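Long-range contacts in transcriptional activator of comK gene (Bacillus halodurans, PDB 2HQB), which probably activates transcription of the comK gene and resembles the substrate-binding lipoproteins of ABC transporters: residues Tyr186-Gly191 against Ile208-Asp213; Ile222-Val227 against Val260-Phe265. All coordinates share one frame; numbering follows the deposited sequence.

Contact 1: residues Tyr186-Gly191 against Ile208-Asp213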
loop_
_atom_site.group_PDB
_atom_site.type_symbol
_atom_site.label_atom_id
_atom_site.label_comp_id
_atom_site.label_asym_id
_atom_site.label_seq_id
_atom_site.Cartn_x
_atom_site.Cartn_y
_atom_site.Cartn_z
ATOM N N TYR A 186 14.404 -0.779 4.071
ATOM C CA TYR A 186 13.056 -0.554 3.572
ATOM C C TYR A 186 12.666 -1.867 2.904
ATOM O O TYR A 186 12.899 -2.042 1.707
ATOM C CB TYR A 186 13.065 0.572 2.534
ATOM C CG TYR A 186 11.687 0.972 2.073
ATOM C CD1 TYR A 186 10.594 0.961 2.957
ATOM C CD2 TYR A 186 11.461 1.388 0.766
ATOM C CE1 TYR A 186 9.299 1.364 2.540
ATOM C CE2 TYR A 186 10.168 1.792 0.352
ATOM C CZ TYR A 186 9.105 1.775 1.252
ATOM O OH TYR A 186 7.865 2.208 0.856
ATOM N N PRO A 187 12.102 -2.821 3.671
ATOM C CA PRO A 187 11.721 -4.110 3.055
ATOM C C PRO A 187 10.309 -3.990 2.482
ATOM O O PRO A 187 9.313 -4.331 3.120
ATOM C CB PRO A 187 11.880 -5.101 4.209
ATOM C CG PRO A 187 11.551 -4.256 5.447
ATOM C CD PRO A 187 11.949 -2.828 5.144
ATOM N N ALA A 188 10.265 -3.483 1.252
ATOM C CA ALA A 188 9.037 -3.186 0.556
ATOM C C ALA A 188 8.318 -4.328 -0.130
ATOM O O ALA A 188 8.160 -4.343 -1.368
ATOM C CB ALA A 188 9.295 -2.054 -0.429
ATOM N N GLY A 189 7.857 -5.266 0.695
ATOM C CA GLY A 189 7.117 -6.428 0.215
ATOM C C GLY A 189 6.214 -6.842 1.343
ATOM O O GLY A 189 6.713 -7.249 2.374
ATOM N N ASP A 190 4.898 -6.708 1.175
ATOM C CA ASP A 190 3.938 -7.072 2.249
ATOM C C ASP A 190 4.178 -8.464 2.751
ATOM O O ASP A 190 4.269 -8.696 3.944
ATOM C CB ASP A 190 2.500 -7.036 1.760
ATOM C CG ASP A 190 2.062 -5.660 1.344
ATOM O OD1 ASP A 190 1.656 -4.895 2.244
ATOM O OD2 ASP A 190 2.130 -5.368 0.125
ATOM N N GLY A 191 4.272 -9.401 1.829
ATOM C CA GLY A 191 4.516 -10.759 2.252
ATOM C C GLY A 191 5.635 -11.000 3.260
ATOM O O GLY A 191 5.375 -11.606 4.301
ATOM N N ILE A 208 12.107 0.818 7.854
ATOM C CA ILE A 208 10.992 1.706 7.484
ATOM C C ILE A 208 9.764 0.804 7.260
ATOM O O ILE A 208 9.831 -0.159 6.487
ATOM C CB ILE A 208 11.234 2.506 6.165
ATOM C CG1 ILE A 208 12.429 3.454 6.307
ATOM C CG2 ILE A 208 9.994 3.337 5.839
ATOM C CD1 ILE A 208 12.293 4.429 7.426
ATOM N N GLY A 209 8.660 1.099 7.949
ATOM C CA GLY A 209 7.447 0.312 7.783
ATOM C C GLY A 209 6.863 0.326 6.365
ATOM O O GLY A 209 7.008 1.296 5.614
ATOM N N TYR A 210 6.177 -0.754 6.006
ATOM C CA TYR A 210 5.583 -0.876 4.682
ATOM C C TYR A 210 4.068 -1.098 4.679
ATOM O O TYR A 210 3.582 -2.061 5.263
ATOM C CB TYR A 210 6.239 -2.034 3.923
ATOM C CG TYR A 210 5.919 -2.016 2.455
ATOM C CD1 TYR A 210 6.365 -0.949 1.649
ATOM C CD2 TYR A 210 5.168 -3.043 1.863
ATOM C CE1 TYR A 210 6.083 -0.898 0.293
ATOM C CE2 TYR A 210 4.865 -3.005 0.489
ATOM C CZ TYR A 210 5.333 -1.916 -0.291
ATOM O OH TYR A 210 5.038 -1.821 -1.641
ATOM N N VAL A 211 3.346 -0.214 3.992
ATOM C CA VAL A 211 1.888 -0.285 3.847
ATOM C C VAL A 211 1.094 -0.222 5.142
ATOM O O VAL A 211 -0.089 0.055 5.111
ATOM C CB VAL A 211 1.486 -1.538 3.036
ATOM C CG1 VAL A 211 0.016 -1.615 2.875
ATOM C CG2 VAL A 211 2.131 -1.477 1.642
ATOM N N GLY A 212 1.741 -0.444 6.284
ATOM C CA GLY A 212 1.052 -0.386 7.562
ATOM C C GLY A 212 1.819 0.467 8.567
ATOM O O GLY A 212 3.019 0.645 8.449
ATOM N N ASP A 213 1.147 0.983 9.589
ATOM C CA ASP A 213 1.841 1.807 10.570
ATOM C C ASP A 213 3.022 1.128 11.223
ATOM O O ASP A 213 3.889 1.813 11.779
ATOM C CB ASP A 213 0.918 2.290 11.647
ATOM C CG ASP A 213 1.578 3.295 12.526
ATOM O OD1 ASP A 213 1.982 4.348 11.994
ATOM O OD2 ASP A 213 1.700 3.029 13.746
#
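The hydroxyl of Tyr186 sits in the plane of the Tyr210 ring, at its edge, with Tyr186 OH 3.6 Å from Tyr210 CD1, and is hydrogen-bonded there to OG1 of Thr226. That threonine oxygen also bonds the carbonyl oxygen of Gly209, so one polar atom of the next strand holds both sides of the contact. Tyr186 places its ring with CG anti to the backbone N (chi1 -174°), which carries CD1 to 3.6 Å from CB of Ile208. The planes of the two tyrosine rings are inclined at 69°, with centroids 5.8 Å apart. Residues 184-186 and 206-211 are neighbouring parallel strands joined through helix 193-203, a beta-alpha-beta crossover of the C-terminal lobe, and residues 187-191 are the loop leaving the first strand. In that loop, inverse gamma turns centred on Pro187 and Ala188 bring the backbone over Tyr210: CA of Ala188 makes a CH-pi contact 3.7 Å from the ring centroid, almost on the normal. CG2 of Val211 lies against the opposite face, nearer the rim. With the Tyr210 ring cut back to an alanine here, the space between Ala188 and Val211 would probably open and Glu140 would lose its weak bond with the phenol. Further along, the carboxylate of Asp190 reaches the same ring, with OD2 3.6 Å from CE2 of Tyr210 and its plane turned 54° from that of the ring. Its other oxygen, OD1, packs 3.5 Å from CB of Val211, and no hydrogen bond links the two segments directly.

Contact 2: residues Ile222-Val227 against Val260-Phe265; sequences ILTSTV and VSLGEF
An antiparallel pairing at the edge of the C-terminal mixed sheet joins residues 222-227 to the edge strand 260-262, the only one antiparallel to the rest of the sheet. Val227 and Ser261 form a hydrogen-bonded pair: Ser261 N gives a nearly straight bond of 2.9 Å to Val227 O, whereas the return bond from Val227 N to Ser261 O is weak. Thr226 and Leu262 make the adjoining non-hydrogen-bonded pair. Beyond it, Gly263 N meets Ser225 O in the carbonyl plane, on a lone pair, at 2.6 Å, and the same oxygen receives a CA-H...O contact from Leu262 CA. Past Gly263 the register slips by one residue, placing Phe265 rather than Glu264 beside Thr224; Phe265 CA then approaches Leu223 O at 3.2 Å in another CA-H...O contact. Among the side chains, the methyl CG2 of Thr224, set anti to the backbone N, lies 3.5 Å from Gly263 N and also touches the leucine side chain, 3.8 Å from Leu262 CB. The hydroxyl OG1 of Thr224 bonds back to Leu223 O. On the face bearing Val227 and Ser261, CB of Val227 is 3.7 Å from Ser261 OG, a hydroxyl that is hydrogen-bonded to His229, and CG2 of Val227 lies 3.9 Å from Gly263 N. On the other face, Leu262 packs on Ile277 and Ile281 of helix 271-286 while Thr226 touches Met112 of helix 110-122, which Val260 also meets; strand 206-211 flanks residues 222-227 on the side away from 260-262.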
loop_
_atom_site.group_PDB
_atom_site.type_symbol
_atom_site.label_atom_id
_atom_site.label_comp_id
_atom_site.label_asym_id
_atom_site.label_seq_id
_atom_site.Cartn_x
_atom_site.Cartn_y
_atom_site.Cartn_z
ATOM N N ILE A 222 11.348 0.822 14.095
ATOM C CA ILE A 222 10.565 1.366 13.003
ATOM C C ILE A 222 10.623 2.880 13.073
ATOM O O ILE A 222 9.838 3.500 13.777
ATOM C CB ILE A 222 9.116 0.855 13.106
ATOM C CG1 ILE A 222 9.134 -0.681 13.112
ATOM C CG2 ILE A 222 8.297 1.321 11.939
ATOM C CD1 ILE A 222 9.702 -1.323 11.849
ATOM N N LEU A 223 11.589 3.449 12.359
ATOM C CA LEU A 223 11.807 4.887 12.276
ATOM C C LEU A 223 10.507 5.530 11.867
ATOM O O LEU A 223 10.065 6.524 12.449
ATOM C CB LEU A 223 12.859 5.175 11.210
ATOM C CG LEU A 223 14.115 4.316 11.387
ATOM C CD1 LEU A 223 15.094 4.563 10.250
ATOM C CD2 LEU A 223 14.742 4.638 12.739
ATOM N N THR A 224 9.912 4.938 10.837
ATOM C CA THR A 224 8.628 5.372 10.291
ATOM C C THR A 224 8.105 4.317 9.324
ATOM O O THR A 224 8.778 3.325 9.041
ATOM C CB THR A 224 8.770 6.754 9.602
ATOM O OG1 THR A 224 8.726 7.744 10.624
ATOM C CG2 THR A 224 7.650 7.052 8.601
ATOM N N SER A 225 6.900 4.538 8.820
ATOM C CA SER A 225 6.283 3.612 7.906
ATOM C C SER A 225 5.643 4.357 6.744
ATOM O O SER A 225 5.073 5.435 6.935
ATOM C CB SER A 225 5.238 2.807 8.681
ATOM O OG SER A 225 5.509 2.890 10.073
ATOM N N THR A 226 5.767 3.799 5.539
ATOM C CA THR A 226 5.140 4.379 4.355
ATOM C C THR A 226 3.724 3.747 4.300
ATOM O O THR A 226 3.506 2.699 3.730
ATOM C CB THR A 226 6.000 4.109 3.038
ATOM O OG1 THR A 226 6.204 2.707 2.813
ATOM C CG2 THR A 226 7.369 4.763 3.170
ATOM N N VAL A 227 2.761 4.415 4.914
ATOM C CA VAL A 227 1.399 3.909 5.017
ATOM C C VAL A 227 0.412 4.183 3.874
ATOM O O VAL A 227 0.337 5.295 3.358
ATOM C CB VAL A 227 0.783 4.441 6.314
ATOM C CG1 VAL A 227 -0.538 3.762 6.602
ATOM C CG2 VAL A 227 1.763 4.246 7.442
ATOM N N VAL A 260 -2.695 8.284 1.965
ATOM C CA VAL A 260 -1.289 7.900 1.929
ATOM C C VAL A 260 -0.585 8.801 2.908
ATOM O O VAL A 260 -0.814 10.012 2.921
ATOM C CB VAL A 260 -0.646 8.104 0.574
ATOM C CG1 VAL A 260 0.850 7.959 0.700
ATOM C CG2 VAL A 260 -1.170 7.080 -0.398
ATOM N N SER A 261 0.280 8.218 3.724
ATOM C CA SER A 261 0.987 9.001 4.717
ATOM C C SER A 261 2.289 8.374 5.220
ATOM O O SER A 261 2.838 7.447 4.612
ATOM C CB SER A 261 0.051 9.207 5.895
ATOM O OG SER A 261 -0.366 7.949 6.389
ATOM N N LEU A 262 2.781 8.912 6.333
ATOM C CA LEU A 262 3.964 8.391 6.984
ATOM C C LEU A 262 3.488 7.945 8.357
ATOM O O LEU A 262 2.546 8.518 8.901
ATOM C CB LEU A 262 5.043 9.459 7.147
ATOM C CG LEU A 262 5.961 9.750 5.971
ATOM C CD1 LEU A 262 7.204 10.375 6.519
ATOM C CD2 LEU A 262 6.338 8.497 5.250
ATOM N N GLY A 263 4.143 6.926 8.906
ATOM C CA GLY A 263 3.765 6.413 10.206
ATOM C C GLY A 263 4.358 7.193 11.362
ATOM O O GLY A 263 5.289 7.984 11.170
ATOM N N GLU A 264 3.841 6.956 12.566
ATOM C CA GLU A 264 4.336 7.682 13.710
ATOM C C GLU A 264 5.819 7.481 13.785
ATOM O O GLU A 264 6.302 6.347 13.779
ATOM C CB GLU A 264 3.658 7.223 15.003
ATOM C CG GLU A 264 4.150 5.924 15.599
ATOM C CD GLU A 264 3.549 5.672 16.981
ATOM O OE1 GLU A 264 2.299 5.651 17.100
ATOM O OE2 GLU A 264 4.326 5.494 17.947
ATOM N N PHE A 265 6.543 8.594 13.830
ATOM C CA PHE A 265 7.995 8.537 13.890
ATOM C C PHE A 265 8.426 7.888 15.165
ATOM O O PHE A 265 7.676 7.848 16.131
ATOM C CB PHE A 265 8.604 9.932 13.817
ATOM C CG PHE A 265 8.410 10.610 12.493
ATOM C CD1 PHE A 265 7.279 11.351 12.239
ATOM C CD2 PHE A 265 9.357 10.481 11.487
ATOM C CE1 PHE A 265 7.097 11.956 10.989
ATOM C CE2 PHE A 265 9.182 11.080 10.243
ATOM C CZ PHE A 265 8.063 11.813 9.994
#

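In the fold
Following the chain from the N terminus, contact 1 closes first, bringing the loop after strand 184-186 against strand 206-211 across helix 193-203. Contact 2 opens only after it has closed, so the two stand in series and neither nests in nor crosses the other. The longer loop of contact 2, from strand 222-228 to strand 260-262, includes helix 230-240 and strand 249-253, the latter belonging to the parallel sheet of the other lobe. The contacts meet where strands 206-211 and 222-228 lie side by side: Gly209 N probably bonds Thr224 O, and Asp213 reaches Ser225 OG through its carbonyl oxygen and Glu264 N through OD1. Together they span four consecutive strands of the mixed sheet.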